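PLP-Dependent L-Arginine Hydroxylase MppP (Streptomyces wadayamensis, PDB 6C9B) is a pyridoxal phosphate-dependent oxidase that acts on L-arginine, giving 4-hydroxy-2-ketoarginine and 2-ketoarginine as products. Local coordinates at residues L72-Y77 with S190-D195. Sequence-based numbering, arbitrary orientation.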
loop_
_atom_site.group_PDB
_atom_site.type_symbol
_atom_site.label_atom_id
_atom_site.label_comp_id
_atom_site.label_asym_id
_atom_site.label_seq_id
_atom_site.Cartn_x
_atom_site.Cartn_y
_atom_site.Cartn_z
ATOM N N LEU B 72 10.193 -11.603 18.650
ATOM C CA LEU B 72 8.973 -11.470 19.431
ATOM C C LEU B 72 8.389 -12.823 19.849
ATOM O O LEU B 72 7.214 -12.895 20.226
ATOM C CB LEU B 72 7.954 -10.635 18.650
ATOM C CG LEU B 72 8.418 -9.205 18.300
ATOM C CD1 LEU B 72 7.302 -8.453 17.575
ATOM C CD2 LEU B 72 8.855 -8.412 19.539
ATOM N N GLY B 73 9.199 -13.885 19.835
ATOM C CA GLY B 73 8.830 -15.141 20.454
ATOM C C GLY B 73 8.024 -16.049 19.561
ATOM O O GLY B 73 7.530 -17.083 20.033
ATOM N N GLN B 74 7.871 -15.695 18.296
ATOM C CA GLN B 74 6.963 -16.402 17.399
ATOM C C GLN B 74 7.723 -17.454 16.599
ATOM O O GLN B 74 7.739 -17.451 15.364
ATOM C CB GLN B 74 6.254 -15.408 16.485
ATOM C CG GLN B 74 5.529 -14.306 17.212
ATOM C CD GLN B 74 4.644 -14.838 18.319
ATOM O OE1 GLN B 74 3.660 -15.535 18.069
ATOM N NE2 GLN B 74 5.006 -14.550 19.541
ATOM N N HIS B 75 8.323 -18.389 17.343
ATOM C CA HIS B 75 9.258 -19.346 16.750
ATOM C C HIS B 75 8.585 -20.323 15.796
ATOM O O HIS B 75 9.229 -20.791 14.855
ATOM C CB HIS B 75 9.973 -20.117 17.860
ATOM C CG HIS B 75 10.618 -19.229 18.873
ATOM N ND1 HIS B 75 11.692 -18.418 18.573
ATOM C CD2 HIS B 75 10.313 -18.991 20.170
ATOM C CE1 HIS B 75 12.028 -17.728 19.649
ATOM N NE2 HIS B 75 11.210 -18.059 20.632
ATOM N N GLY B 76 7.309 -20.643 16.015
ATOM C CA GLY B 76 6.584 -21.565 15.161
ATOM C C GLY B 76 5.974 -20.982 13.902
ATOM O O GLY B 76 5.193 -21.671 13.231
ATOM N N TYR B 77 6.309 -19.745 13.531
ATOM C CA TYR B 77 5.778 -19.183 12.303
ATOM C C TYR B 77 6.152 -20.081 11.122
ATOM O O TYR B 77 7.199 -20.746 11.133
ATOM C CB TYR B 77 6.285 -17.751 12.080
ATOM C CG TYR B 77 7.664 -17.646 11.479
ATOM C CD1 TYR B 77 8.801 -17.791 12.263
ATOM C CD2 TYR B 77 7.833 -17.399 10.118
ATOM C CE1 TYR B 77 10.077 -17.705 11.703
ATOM C CE2 TYR B 77 9.100 -17.321 9.560
ATOM C CZ TYR B 77 10.209 -17.463 10.353
ATOM O OH TYR B 77 11.473 -17.378 9.798
ATOM N N SER B 190 -0.288 -5.890 15.466
ATOM C CA SER B 190 0.561 -4.720 15.273
ATOM C C SER B 190 1.318 -4.310 16.534
ATOM O O SER B 190 2.479 -3.879 16.452
ATOM C CB SER B 190 -0.307 -3.554 14.802
ATOM O OG SER B 190 0.476 -2.379 14.665
ATOM N N PHE B 191 0.663 -4.372 17.688
ATOM C CA PHE B 191 1.255 -3.893 18.927
ATOM C C PHE B 191 2.056 -4.982 19.646
ATOM O O PHE B 191 2.490 -4.763 20.779
ATOM C CB PHE B 191 0.169 -3.354 19.866
ATOM C CG PHE B 191 -0.318 -1.946 19.567
ATOM C CD1 PHE B 191 0.184 -1.191 18.526
ATOM C CD2 PHE B 191 -1.276 -1.367 20.404
ATOM C CE1 PHE B 191 -0.276 0.124 18.308
ATOM C CE2 PHE B 191 -1.732 -0.088 20.191
ATOM C CZ PHE B 191 -1.220 0.667 19.139
ATOM N N ARG B 192 2.256 -6.138 19.013
ATOM C CA ARG B 192 2.917 -7.267 19.663
ATOM C C ARG B 192 4.215 -6.851 20.349
ATOM O O ARG B 192 4.473 -7.229 21.494
ATOM C CB ARG B 192 3.205 -8.373 18.648
ATOM C CG ARG B 192 3.772 -9.628 19.308
ATOM C CD ARG B 192 4.329 -10.608 18.295
ATOM N NE ARG B 192 3.331 -11.241 17.428
ATOM C CZ ARG B 192 2.497 -12.207 17.797
ATOM N NH1 ARG B 192 1.711 -12.755 16.885
ATOM N NH2 ARG B 192 2.417 -12.616 19.062
ATOM N N GLY B 193 5.065 -6.096 19.650
ATOM C CA GLY B 193 6.392 -5.829 20.184
ATOM C C GLY B 193 6.419 -5.027 21.473
ATOM O O GLY B 193 7.418 -5.085 22.206
ATOM N N PHE B 194 5.339 -4.320 21.793
ATOM C CA PHE B 194 5.326 -3.491 22.991
ATOM C C PHE B 194 5.108 -4.256 24.293
ATOM O O PHE B 194 5.493 -3.748 25.357
ATOM C CB PHE B 194 4.256 -2.408 22.891
ATOM C CG PHE B 194 4.570 -1.373 21.881
ATOM C CD1 PHE B 194 5.628 -0.492 22.063
ATOM C CD2 PHE B 194 3.842 -1.306 20.717
ATOM C CE1 PHE B 194 5.922 0.440 21.095
ATOM C CE2 PHE B 194 4.147 -0.362 19.752
ATOM C CZ PHE B 194 5.167 0.494 19.946
ATOM N N ASP B 195 4.498 -5.438 24.270
ATOM C CA ASP B 195 4.066 -6.093 25.501
ATOM C C ASP B 195 4.533 -7.545 25.504
ATOM O O ASP B 195 4.075 -8.348 24.686
ATOM C CB ASP B 195 2.545 -5.998 25.636
ATOM C CG ASP B 195 2.064 -6.314 27.036
ATOM O OD1 ASP B 195 2.735 -7.112 27.733
ATOM O OD2 ASP B 195 1.026 -5.741 27.431
#
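The side-chain amide of Gln74 lies over one face of the Arg192 guanidinium, towards its rim. The two planes are 17° apart, and Gln74 CD sits 3.2 Å from Arg192 NH2. This is a stack of flat groups, with no hydrogen bond between them. With CG anti to the carbonyl carbon (chi1 -55°), Gln74 CG comes against the guanidinium too, 3.7 Å from Arg192 CZ. The bend at chi2 then sets the amide over the face. Both polar atoms of the amide are hydrogen-bonded. Gln74 NE2 donates to Leu72 O at 2.8 Å, nearly straight at 172°, with Leu72 O in the plane of the Gln74 amide and NE2 tilted out of the Leu72 carbonyl plane. NE2 also bonds to Tyr200 O, while OE1 accepts from His202 N. These bonds probably fix the rotation of the amide. The Arg192 end has its own partners, a salt bridge from NH1 to Glu217 and a hydrogen bond from NH2 to Ala198 O.

Leu72 and Gly73 end helix 57-71 in a Schellman motif, with Gly73 as the positive-phi C' residue. Arg192 and Gly193 belong to a short 3-10 turn after strand 184-188 of the mixed seven-stranded sheet of the large domain, as in fold-type I PLP enzymes.

Leu72 packs on the aliphatic part of Arg192, with CB 3.6 Å from Arg192 CD. Its CD2 lies 3.6 Å from Gly193 CA.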